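Local atomic coordinates of large ribosomal subunit protein uL10 (Thermotoga maritima, PDB entry 1ZAV), a protein that forms the base of the ribosomal stalk, binding ribosomal RNA and L7/L12 dimers and helping the ribosome engage GTP-bound translation factors. Residues 143-146 against 147-151; 154-157 against 158-162; 165-168 against 169-173. All blocks are in the same frame, centred on the assembly; numbering follows the deposited sequence.

Interaction 1. Residues 143-146 against 147-151; sequences AMLV and GRVKA
V149 N donates to L145 O at 2.9 Å, tilted 21° from the carbonyl plane, and V149 CG2 reaches L145 CG at 4.1 Å as the two apolar side chains cross at a slant. One residue back along the helix, R148 N donates to M144 O at 3.1 Å, with the donor nearly on the line of the C=O bond, while R148 CD packs on the same oxygen at 3.0 Å. The bend at chi2 (56°) folds the arginine back toward the preceding turn. Its guanidinium then lies alongside the M144 side chain, both pointing the same way, and M144 CB sits over one guanidinium face, 3.5 Å from R148 NH2. R148 NE forms a salt bridge with an acidic side chain of another protein chain, which probably fixes the plane that M144 meets. These i to i+4 pairs belong to helix 138-176, in the region that binds L7/L12 dimers, and other protein chains pack on L145, V146 and V149. A water donates to A143 O at 3.0 Å and accepts a weak bond from G147 N, bridging this pair where the direct A143 O to G147 N separation is 4.3 Å. K150 N bonds V146 O, whereas K150 NZ forms a salt bridge with the backbone of another protein chain.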
ATOM      1  N   ALA A 143      -0.769  11.158   2.340  1.00 51.40           N
ATOM      2  CA  ALA A 143       0.657  11.139   2.625  1.00 52.51           C
ATOM      3  C   ALA A 143       1.287   9.829   2.154  1.00 52.31           C
ATOM      4  O   ALA A 143       2.321   9.840   1.491  1.00 52.61           O
ATOM      5  CB  ALA A 143       0.895  11.321   4.121  1.00 51.44           C
ATOM      6  N   MET A 144       0.659   8.708   2.501  1.00 52.11           N
ATOM      7  CA  MET A 144       1.158   7.386   2.122  1.00 52.24           C
ATOM      8  C   MET A 144       1.131   7.146   0.615  1.00 51.72           C
ATOM      9  O   MET A 144       1.970   6.422   0.078  1.00 50.69           O
ATOM     10  CB  MET A 144       0.322   6.291   2.782  1.00 53.42           C
ATOM     11  CG  MET A 144       0.073   6.465   4.259  1.00 55.39           C
ATOM     12  SD  MET A 144      -1.097   5.231   4.857  1.00 56.14           S
ATOM     13  CE  MET A 144      -0.381   4.800   6.455  1.00 57.04           C
ATOM     14  N   LEU A 145       0.151   7.738  -0.057  1.00 50.86           N
ATOM     15  CA  LEU A 145      -0.005   7.574  -1.497  1.00 51.74           C
ATOM     16  C   LEU A 145       1.259   7.911  -2.276  1.00 51.00           C
ATOM     17  O   LEU A 145       1.606   7.222  -3.234  1.00 50.97           O
ATOM     18  CB  LEU A 145      -1.162   8.439  -2.007  1.00 51.12           C
ATOM     19  CG  LEU A 145      -1.591   8.217  -3.463  1.00 53.01           C
ATOM     20  CD1 LEU A 145      -2.089   6.786  -3.645  1.00 51.08           C
ATOM     21  CD2 LEU A 145      -2.686   9.209  -3.827  1.00 52.79           C
ATOM     22  N   VAL A 146       1.948   8.970  -1.864  1.00 51.06           N
ATOM     23  CA  VAL A 146       3.164   9.388  -2.549  1.00 51.54           C
ATOM     24  C   VAL A 146       4.235   8.297  -2.590  1.00 50.31           C
ATOM     25  O   VAL A 146       4.808   8.037  -3.644  1.00 50.02           O
ATOM     26  CB  VAL A 146       3.775  10.655  -1.902  1.00 54.13           C
ATOM     27  CG1 VAL A 146       4.345  10.330  -0.532  1.00 54.81           C
ATOM     28  CG2 VAL A 146       4.848  11.228  -2.807  1.00 53.71           C
ATOM     29  N   GLY A 147       4.503   7.668  -1.449  1.00 48.86           N
ATOM     30  CA  GLY A 147       5.508   6.620  -1.398  1.00 47.53           C
ATOM     31  C   GLY A 147       5.067   5.356  -2.107  1.00 47.70           C
ATOM     32  O   GLY A 147       5.890   4.607  -2.632  1.00 46.08           O
ATOM     33  N   ARG A 148       3.763   5.105  -2.115  1.00 47.68           N
ATOM     34  CA  ARG A 148       3.230   3.920  -2.779  1.00 47.41           C
ATOM     35  C   ARG A 148       3.358   4.090  -4.281  1.00 45.06           C
ATOM     36  O   ARG A 148       3.636   3.135  -5.004  1.00 44.08           O
ATOM     37  CB  ARG A 148       1.761   3.701  -2.406  1.00 48.88           C
ATOM     38  CG  ARG A 148       1.564   2.843  -1.172  1.00 53.56           C
ATOM     39  CD  ARG A 148       2.305   3.419   0.017  1.00 55.89           C
ATOM     40  NE  ARG A 148       2.073   2.639   1.228  1.00 60.29           N
ATOM     41  CZ  ARG A 148       2.441   3.025   2.446  1.00 61.60           C
ATOM     42  NH1 ARG A 148       2.189   2.251   3.495  1.00 62.40           N
ATOM     43  NH2 ARG A 148       3.058   4.187   2.617  1.00 64.12           N
ATOM     44  N   VAL A 149       3.164   5.325  -4.735  1.00 43.79           N
ATOM     45  CA  VAL A 149       3.255   5.659  -6.151  1.00 42.68           C
ATOM     46  C   VAL A 149       4.715   5.688  -6.601  1.00 43.76           C
ATOM     47  O   VAL A 149       5.026   5.411  -7.755  1.00 42.52           O
ATOM     48  CB  VAL A 149       2.601   7.035  -6.435  1.00 41.00           C
ATOM     49  CG1 VAL A 149       2.912   7.483  -7.843  1.00 41.46           C
ATOM     50  CG2 VAL A 149       1.089   6.940  -6.237  1.00 38.77           C
ATOM     51  N   LYS A 150       5.617   6.006  -5.681  1.00 42.74           N
ATOM     52  CA  LYS A 150       7.028   6.075  -6.023  1.00 44.96           C
ATOM     53  C   LYS A 150       7.719   4.713  -5.934  1.00 43.68           C
ATOM     54  O   LYS A 150       8.843   4.553  -6.414  1.00 44.84           O
ATOM     55  CB  LYS A 150       7.736   7.069  -5.096  1.00 45.47           C
ATOM     56  CG  LYS A 150       9.160   7.408  -5.511  1.00 49.71           C
ATOM     57  CD  LYS A 150       9.784   8.427  -4.561  1.00 50.90           C
ATOM     58  CE  LYS A 150      11.142   8.885  -5.057  1.00 53.22           C
ATOM     59  NZ  LYS A 150      11.787   9.841  -4.105  1.00 56.03           N
ATOM     60  N   ALA A 151       7.035   3.739  -5.339  1.00 42.52           N
ATOM     61  CA  ALA A 151       7.595   2.405  -5.133  1.00 41.92           C
ATOM     62  C   ALA A 151       8.471   1.811  -6.237  1.00 40.54           C
ATOM     63  O   ALA A 151       9.567   1.333  -5.955  1.00 39.71           O
ATOM     64  CB  ALA A 151       6.490   1.429  -4.765  1.00 40.87           C
TER
HETATM   65  O   HOH W   1       4.610   7.846   1.395  1.00 52.90           O

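Interaction 2. Residues 154-157 against 158-162; sequences TGLV and FALSG
L160 meets L156 through CB, CG and one methyl, CD1. Its CB packs on L156 O, and CG comes closer to that oxygen, at 3.3 Å; CD1 then reaches L156 CD1 at 3.8 Å, where the two side chains cross. With CG anti to the carbonyl carbon (chi1 -67°), the L160 branch lies back over the preceding turn instead of running on along the chain. L160 N donates to L156 O at 3.0 Å, so backbone and side chain address the same carbonyl. This is regular i to i+4 geometry in the L7/L12-binding helix 138-176, and its leucine side is buried: apolar side chains of two other protein chains pack on L160, and one of these chains also packs on L156 and A159. A second doubly met oxygen is V157 O, which accepts from S161 N at 3.0 Å and from S161 OG at 2.7 Å. The two donors approach from opposite faces of the carbonyl plane, and chi1 of 59° sets OG between the serine's own N and carbonyl carbon, within reach of the earlier turn. F158 N bonds T154 O at 3.1 Å, and the F158 ring makes a cation-pi contact with R165.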
ATOM      1  N   THR A 154      11.689   3.646  -6.299  1.00 40.33           N
ATOM      2  CA  THR A 154      12.360   3.307  -5.038  1.00 38.40           C
ATOM      3  C   THR A 154      12.890   1.870  -5.085  1.00 38.47           C
ATOM      4  O   THR A 154      14.016   1.598  -4.655  1.00 38.28           O
ATOM      5  CB  THR A 154      11.384   3.429  -3.848  1.00 39.89           C
ATOM      6  OG1 THR A 154      10.906   4.775  -3.771  1.00 40.69           O
ATOM      7  CG2 THR A 154      12.085   3.051  -2.523  1.00 40.13           C
ATOM      8  N   GLY A 155      12.079   0.957  -5.619  1.00 35.11           N
ATOM      9  CA  GLY A 155      12.479  -0.434  -5.710  1.00 35.92           C
ATOM     10  C   GLY A 155      13.651  -0.697  -6.644  1.00 37.21           C
ATOM     11  O   GLY A 155      14.447  -1.617  -6.410  1.00 39.14           O
ATOM     12  N   LEU A 156      13.754   0.091  -7.711  1.00 37.82           N
ATOM     13  CA  LEU A 156      14.849  -0.041  -8.677  1.00 37.56           C
ATOM     14  C   LEU A 156      16.195   0.302  -8.022  1.00 38.90           C
ATOM     15  O   LEU A 156      17.171  -0.437  -8.139  1.00 37.65           O
ATOM     16  CB  LEU A 156      14.617   0.896  -9.873  1.00 36.46           C
ATOM     17  CG  LEU A 156      15.800   1.104 -10.834  1.00 35.74           C
ATOM     18  CD1 LEU A 156      16.158  -0.206 -11.525  1.00 34.79           C
ATOM     19  CD2 LEU A 156      15.476   2.187 -11.843  1.00 36.55           C
ATOM     20  N   VAL A 157      16.238   1.438  -7.339  1.00 40.29           N
ATOM     21  CA  VAL A 157      17.459   1.886  -6.675  1.00 42.00           C
ATOM     22  C   VAL A 157      17.874   0.891  -5.612  1.00 40.92           C
ATOM     23  O   VAL A 157      19.046   0.555  -5.497  1.00 42.22           O
ATOM     24  CB  VAL A 157      17.255   3.278  -6.044  1.00 43.92           C
ATOM     25  CG1 VAL A 157      18.441   3.646  -5.120  1.00 46.07           C
ATOM     26  CG2 VAL A 157      17.110   4.301  -7.144  1.00 45.52           C
ATOM     27  N   PHE A 158      16.899   0.411  -4.850  1.00 42.96           N
ATOM     28  CA  PHE A 158      17.143  -0.556  -3.793  1.00 44.00           C
ATOM     29  C   PHE A 158      17.699  -1.862  -4.363  1.00 44.08           C
ATOM     30  O   PHE A 158      18.643  -2.441  -3.822  1.00 41.34           O
ATOM     31  CB  PHE A 158      15.836  -0.843  -3.046  1.00 49.13           C
ATOM     32  CG  PHE A 158      16.033  -1.544  -1.731  1.00 54.67           C
ATOM     33  CD1 PHE A 158      16.534  -0.854  -0.632  1.00 58.17           C
ATOM     34  CD2 PHE A 158      15.736  -2.894  -1.596  1.00 57.45           C
ATOM     35  CE1 PHE A 158      16.738  -1.504   0.593  1.00 61.61           C
ATOM     36  CE2 PHE A 158      15.932  -3.555  -0.384  1.00 60.52           C
ATOM     37  CZ  PHE A 158      16.436  -2.859   0.715  1.00 61.28           C
ATOM     38  N   ALA A 159      17.118  -2.320  -5.465  1.00 40.63           N
ATOM     39  CA  ALA A 159      17.552  -3.561  -6.095  1.00 40.60           C
ATOM     40  C   ALA A 159      18.962  -3.489  -6.670  1.00 40.95           C
ATOM     41  O   ALA A 159      19.745  -4.425  -6.508  1.00 44.59           O
ATOM     42  CB  ALA A 159      16.552  -3.969  -7.197  1.00 41.91           C
ATOM     43  N   LEU A 160      19.291  -2.388  -7.336  1.00 39.22           N
ATOM     44  CA  LEU A 160      20.617  -2.220  -7.920  1.00 41.74           C
ATOM     45  C   LEU A 160      21.671  -2.071  -6.819  1.00 43.74           C
ATOM     46  O   LEU A 160      22.740  -2.685  -6.874  1.00 43.50           O
ATOM     47  CB  LEU A 160      20.637  -0.991  -8.832  1.00 40.88           C
ATOM     48  CG  LEU A 160      19.786  -1.099 -10.107  1.00 39.19           C
ATOM     49  CD1 LEU A 160      19.879   0.173 -10.911  1.00 37.57           C
ATOM     50  CD2 LEU A 160      20.284  -2.271 -10.919  1.00 41.26           C
ATOM     51  N   SER A 161      21.367  -1.257  -5.816  1.00 44.79           N
ATOM     52  CA  SER A 161      22.307  -1.049  -4.716  1.00 47.38           C
ATOM     53  C   SER A 161      22.415  -2.302  -3.844  1.00 48.38           C
ATOM     54  O   SER A 161      23.427  -2.516  -3.165  1.00 50.14           O
ATOM     55  CB  SER A 161      21.889   0.169  -3.886  1.00 46.27           C
ATOM     56  OG  SER A 161      20.586   0.023  -3.358  1.00 50.72           O
ATOM     57  N   GLY A 162      21.383  -3.139  -3.887  1.00 49.29           N
ATOM     58  CA  GLY A 162      21.381  -4.374  -3.120  1.00 49.50           C
ATOM     59  C   GLY A 162      22.442  -5.350  -3.608  1.00 51.22           C
ATOM     60  O   GLY A 162      22.872  -6.236  -2.864  1.00 51.10           O
TER

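Interaction 3. Residues 165-168 against 169-173; sequences RNLV and YVLNA
Matching first torsions, -67° at R165 and -66° at Y169, send both side chains the same way from the helix, each with CG anti to its carbonyl carbon, and bring the tyrosine ring alongside the arginine. R165 CB lies over the ring face, 4.3 Å from the Y169 centroid, a CH-pi contact. R165 O sits over one ring face too, 3.2 Å above its plane and displaced toward the rim, while Y169 N donates to this same oxygen at 2.8 Å. Farther out, R165 CD approaches Y169 OH at 3.7 Å. The guanidinium and ring planes are only 19° apart, but the hydroxyl meets the guanidinium obliquely. These are i to i+4 contacts of helix 138-176, near its C-terminal end, within the region that binds L7/L12 dimers. Away from the tyrosine, L167 CD2 presses on L171 CD1 at 3.4 Å, tighter than usual for two carbons, and L171 CG approaches L167 O at 3.2 Å. Two other protein chains pack apolar side chains on L167, and one of them also reaches L171. An alanine at L171 would lack CG and both methyls, and is likely to leave L167 CD2 without its tight neighbour and open a gap beneath the packed chain. The amide of N166 stands oblique to the tyrosine ring, with ND2 4.1 Å from Y169 CD2. The chemistry thus divides the helix: aliphatic carbons meet on the leucine side, suited to apolar docking, whereas on the other the Y169 ring rests on R165 CB and R165 O, and F158, two turns earlier, is the cation's pi partner, which together probably favour the arginine's placement.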
ATOM      1  N   ARG A 165      25.453  -4.430  -1.614  1.00 45.04           N
ATOM      2  CA  ARG A 165      25.277  -4.777  -0.212  1.00 45.95           C
ATOM      3  C   ARG A 165      25.484  -6.266   0.050  1.00 46.42           C
ATOM      4  O   ARG A 165      25.977  -6.643   1.113  1.00 45.41           O
ATOM      5  CB  ARG A 165      23.896  -4.329   0.263  1.00 46.84           C
ATOM      6  CG  ARG A 165      23.760  -2.819   0.290  1.00 49.46           C
ATOM      7  CD  ARG A 165      22.505  -2.378   1.011  1.00 55.71           C
ATOM      8  NE  ARG A 165      21.308  -2.826   0.313  1.00 56.80           N
ATOM      9  CZ  ARG A 165      20.289  -2.033   0.004  1.00 60.37           C
ATOM     10  NH1 ARG A 165      19.237  -2.525  -0.635  1.00 61.94           N
ATOM     11  NH2 ARG A 165      20.322  -0.746   0.330  1.00 59.78           N
ATOM     12  N   ASN A 166      25.127  -7.116  -0.910  1.00 44.73           N
ATOM     13  CA  ASN A 166      25.310  -8.554  -0.737  1.00 45.90           C
ATOM     14  C   ASN A 166      26.781  -8.893  -0.468  1.00 46.43           C
ATOM     15  O   ASN A 166      27.079  -9.760   0.353  1.00 44.69           O
ATOM     16  CB  ASN A 166      24.827  -9.313  -1.975  1.00 47.61           C
ATOM     17  CG  ASN A 166      23.312  -9.320  -2.105  1.00 51.23           C
ATOM     18  OD1 ASN A 166      22.771  -9.645  -3.166  1.00 53.33           O
ATOM     19  ND2 ASN A 166      22.620  -8.975  -1.026  1.00 49.00           N
ATOM     20  N   LEU A 167      27.693  -8.215  -1.165  1.00 45.63           N
ATOM     21  CA  LEU A 167      29.126  -8.448  -0.976  1.00 46.69           C
ATOM     22  C   LEU A 167      29.488  -8.112   0.476  1.00 46.82           C
ATOM     23  O   LEU A 167      30.147  -8.890   1.169  1.00 44.72           O
ATOM     24  CB  LEU A 167      29.946  -7.550  -1.908  1.00 45.67           C
ATOM     25  CG  LEU A 167      31.398  -7.934  -2.252  1.00 48.17           C
ATOM     26  CD1 LEU A 167      32.201  -6.669  -2.544  1.00 44.55           C
ATOM     27  CD2 LEU A 167      32.038  -8.719  -1.133  1.00 47.13           C
ATOM     28  N   VAL A 168      29.049  -6.938   0.916  1.00 47.65           N
ATOM     29  CA  VAL A 168      29.304  -6.467   2.270  1.00 50.83           C
ATOM     30  C   VAL A 168      28.715  -7.400   3.323  1.00 51.88           C
ATOM     31  O   VAL A 168      29.354  -7.674   4.346  1.00 52.87           O
ATOM     32  CB  VAL A 168      28.732  -5.053   2.463  1.00 50.96           C
ATOM     33  CG1 VAL A 168      28.793  -4.644   3.921  1.00 54.71           C
ATOM     34  CG2 VAL A 168      29.517  -4.085   1.625  1.00 53.24           C
ATOM     35  N   TYR A 169      27.506  -7.891   3.073  1.00 51.01           N
ATOM     36  CA  TYR A 169      26.859  -8.793   4.014  1.00 51.96           C
ATOM     37  C   TYR A 169      27.599 -10.122   4.156  1.00 51.47           C
ATOM     38  O   TYR A 169      27.777 -10.611   5.272  1.00 50.64           O
ATOM     39  CB  TYR A 169      25.403  -9.073   3.610  1.00 53.71           C
ATOM     40  CG  TYR A 169      24.475  -7.875   3.681  1.00 57.17           C
ATOM     41  CD1 TYR A 169      24.721  -6.820   4.562  1.00 56.99           C
ATOM     42  CD2 TYR A 169      23.331  -7.809   2.880  1.00 57.90           C
ATOM     43  CE1 TYR A 169      23.851  -5.728   4.645  1.00 59.25           C
ATOM     44  CE2 TYR A 169      22.458  -6.722   2.955  1.00 57.96           C
ATOM     45  CZ  TYR A 169      22.721  -5.688   3.838  1.00 59.05           C
ATOM     46  OH  TYR A 169      21.849  -4.622   3.918  1.00 58.01           O
ATOM     47  N   VAL A 170      28.031 -10.708   3.041  1.00 49.43           N
ATOM     48  CA  VAL A 170      28.723 -11.988   3.119  1.00 49.48           C
ATOM     49  C   VAL A 170      30.115 -11.865   3.738  1.00 50.39           C
ATOM     50  O   VAL A 170      30.581 -12.792   4.401  1.00 50.07           O
ATOM     51  CB  VAL A 170      28.833 -12.678   1.733  1.00 49.10           C
ATOM     52  CG1 VAL A 170      29.873 -11.987   0.864  1.00 48.90           C
ATOM     53  CG2 VAL A 170      29.172 -14.142   1.921  1.00 48.59           C
ATOM     54  N   LEU A 171      30.776 -10.730   3.530  1.00 49.64           N
ATOM     55  CA  LEU A 171      32.102 -10.536   4.105  1.00 51.74           C
ATOM     56  C   LEU A 171      31.961 -10.447   5.620  1.00 53.24           C
ATOM     57  O   LEU A 171      32.764 -11.017   6.357  1.00 53.70           O
ATOM     58  CB  LEU A 171      32.761  -9.260   3.554  1.00 48.18           C
ATOM     59  CG  LEU A 171      33.186  -9.294   2.077  1.00 45.93           C
ATOM     60  CD1 LEU A 171      33.795  -7.958   1.689  1.00 43.06           C
ATOM     61  CD2 LEU A 171      34.187 -10.427   1.839  1.00 43.79           C
ATOM     62  N   ASN A 172      30.939  -9.731   6.080  1.00 54.63           N
ATOM     63  CA  ASN A 172      30.697  -9.601   7.513  1.00 58.35           C
ATOM     64  C   ASN A 172      30.403 -10.975   8.085  1.00 59.76           C
ATOM     65  O   ASN A 172      30.857 -11.314   9.180  1.00 59.99           O
ATOM     66  CB  ASN A 172      29.513  -8.675   7.788  1.00 58.84           C
ATOM     67  CG  ASN A 172      29.901  -7.219   7.774  1.00 59.49           C
ATOM     68  OD1 ASN A 172      29.045  -6.337   7.872  1.00 63.19           O
ATOM     69  ND2 ASN A 172      31.194  -6.951   7.659  1.00 61.27           N
ATOM     70  N   ALA A 173      29.641 -11.767   7.334  1.00 60.41           N
ATOM     71  CA  ALA A 173      29.296 -13.115   7.761  1.00 61.68           C
ATOM     72  C   ALA A 173      30.569 -13.925   8.008  1.00 62.82           C
ATOM     73  O   ALA A 173      30.716 -14.570   9.047  1.00 63.23           O
ATOM     74  CB  ALA A 173      28.441 -13.790   6.705  1.00 61.25           C
TER

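From the N terminus the chain first builds the globular part with its antiparallel sheet, then enters helix 138-176, which carries all three contacts. They follow in series, 143-151, 154-162 and 165-173: each is a local run of i to i+4 bonds linking consecutive turns, and none nests in or crosses another. The centres of interactions 1 and 2 lie about 16 Å apart, as do those of interactions 2 and 3, and the centres of interactions 1 and 3 about 30 Å. Interactions 1 and 2 adjoin in sequence, joined by the weak bond between T154 OG1 and K150 O. The F158 ring and the R165 guanidinium join interactions 2 and 3. Together they tie successive turns of one projecting helix, along which other protein chains pack.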